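Local coordinates for protein glycoside Hydrolase (Bacteroides plebeius, PDB 5T3B) that belongs to glycoside hydrolase family 50 and probably cleaves glycosidic bonds in polysaccharides, as related beta-agarases do, at residues Val212-Gly217 / Asn262-Arg267. Numbering follows the deposited sequence. Where two conformers were deposited one is given.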
# COMPACT_ATOMS: atom_id res chain seq x y z
N VAL A 212 8.61 18.06 12.49
CA VAL A 212 8.61 16.79 11.78
C VAL A 212 7.70 16.78 10.56
O VAL A 212 7.99 16.12 9.57
CB VAL A 212 8.22 15.64 12.75
CG1 VAL A 212 6.77 15.81 13.23
CG2 VAL A 212 8.44 14.29 12.12
N ASN A 213 6.62 17.55 10.59
CA ASN A 213 5.69 17.59 9.45
C ASN A 213 6.27 18.27 8.25
O ASN A 213 5.68 18.19 7.18
CB ASN A 213 4.36 18.17 9.88
CG ASN A 213 3.77 17.37 11.07
OD1 ASN A 213 3.70 16.17 11.02
ND2 ASN A 213 3.48 18.02 12.13
N LEU A 214 7.39 18.97 8.42
CA LEU A 214 8.12 19.60 7.33
C LEU A 214 9.33 18.78 6.86
O LEU A 214 10.16 19.28 6.13
CB LEU A 214 8.55 21.02 7.72
CG LEU A 214 7.41 21.95 8.11
CD1 LEU A 214 7.93 23.36 8.40
CD2 LEU A 214 6.20 21.95 7.18
N LYS A 215 9.40 17.51 7.26
CA LYS A 215 10.58 16.73 6.96
C LYS A 215 10.87 16.53 5.48
O LYS A 215 12.02 16.36 5.12
CB LYS A 215 10.59 15.42 7.71
CG LYS A 215 9.53 14.44 7.27
CD LYS A 215 9.73 13.14 8.02
CE LYS A 215 8.85 12.08 7.62
NZ LYS A 215 9.12 11.07 8.74
N ILE A 216 9.85 16.62 4.63
CA ILE A 216 10.14 16.52 3.24
C ILE A 216 11.09 17.64 2.76
O ILE A 216 11.80 17.47 1.76
CB ILE A 216 8.85 16.56 2.39
CG1 ILE A 216 9.11 16.19 0.90
CG2 ILE A 216 8.13 17.85 2.51
CD1 ILE A 216 9.68 14.81 0.68
N GLY A 217 11.16 18.76 3.47
CA GLY A 217 12.09 19.80 3.12
C GLY A 217 13.55 19.43 3.22
O GLY A 217 14.43 20.13 2.68
N ASN A 262 -3.19 22.89 6.29
CA ASN A 262 -1.89 23.45 6.18
C ASN A 262 -1.16 23.08 4.90
O ASN A 262 -0.65 21.96 4.73
CB ASN A 262 -1.04 22.97 7.35
CG ASN A 262 -1.11 23.88 8.60
OD1 ASN A 262 -1.35 23.36 9.64
ND2 ASN A 262 -0.83 25.20 8.49
N ARG A 263 -1.10 24.04 4.02
CA ARG A 263 -0.35 23.81 2.82
C ARG A 263 1.17 23.80 3.08
O ARG A 263 1.71 24.57 3.88
CB ARG A 263 -0.64 24.89 1.87
CG ARG A 263 -2.06 24.88 1.42
CD ARG A 263 -2.32 25.84 0.27
NE ARG A 263 -1.99 27.23 0.58
CZ ARG A 263 -2.48 28.31 -0.04
NH1 ARG A 263 -3.36 28.24 -1.06
NH2 ARG A 263 -2.04 29.48 0.36
N LEU A 264 1.85 22.98 2.32
CA LEU A 264 3.28 22.81 2.44
C LEU A 264 4.04 24.08 2.16
O LEU A 264 4.91 24.50 2.93
CB LEU A 264 3.79 21.66 1.54
CG LEU A 264 5.22 21.26 1.78
CD1 LEU A 264 5.43 20.54 3.09
CD2 LEU A 264 5.69 20.37 0.65
N LEU A 265 3.71 24.70 1.04
CA LEU A 265 4.46 25.88 0.59
C LEU A 265 4.28 27.03 1.59
O LEU A 265 5.28 27.66 1.99
CB LEU A 265 4.05 26.29 -0.82
CG LEU A 265 4.68 27.52 -1.45
CD1 LEU A 265 6.19 27.42 -1.35
CD2 LEU A 265 4.19 27.64 -2.88
N ASP A 266 3.08 27.23 2.11
CA ASP A 266 2.85 28.24 3.15
C ASP A 266 3.72 28.02 4.38
O ASP A 266 4.39 28.94 4.89
CB ASP A 266 1.41 28.24 3.63
CG ASP A 266 0.42 28.74 2.61
OD1 ASP A 266 0.79 29.11 1.50
OD2 ASP A 266 -0.77 28.74 2.97
N ARG A 267 3.76 26.76 4.84
CA ARG A 267 4.54 26.44 6.03
C ARG A 267 6.06 26.63 5.78
O ARG A 267 6.75 27.14 6.66
CB ARG A 267 4.26 25.02 6.58
CG ARG A 267 3.00 24.91 7.48
CD ARG A 267 2.60 23.47 7.82
NE ARG A 267 2.32 22.64 6.60
CZ ARG A 267 2.41 21.32 6.52
NH1 ARG A 267 2.78 20.59 7.52
NH2 ARG A 267 2.07 20.74 5.41
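Leu214, Asn213 and Ile216 of a 3-10 segment between helices 195-203 and 224-232 pack against Arg267 and Leu264 in the first turn of helix 264-269, a mainly apolar contact far from the centre of the chain. Its middle is Leu214, whose CD2 lies 3.7 Å from Arg267 CB and over one face of the guanidinium, 3.9 Å from Arg267 CZ. Asn213 meets the same flat group at its edge, with CB 3.7 Å from Arg267 NH1. In the conformer described, one of two for Arg267, a bend at chi3 (-58°) folds the chain back toward the helix start. NE then makes a weak but nearly straight bond to Arg263 O, at the N-cap residue, which also accepts the backbone bond from Arg267 N at 3.1 Å. A salt bridge from NH1 to Asp256 engages the charged end, while both CB and the guanidinium face remain against Leu214. Alongside, Ile216 and Leu264 cross at about a right angle, Ile216 CG2 standing 3.9 Å from Leu264 CD1; Phe268 of helix 264-269 and Cys310 of helix 300-324 also touch Ile216. The arrangement exemplifies packing of a 3-10 turn on a helix N-terminus, where an arginine's stem and flat guanidinium face lie against a leucine methyl.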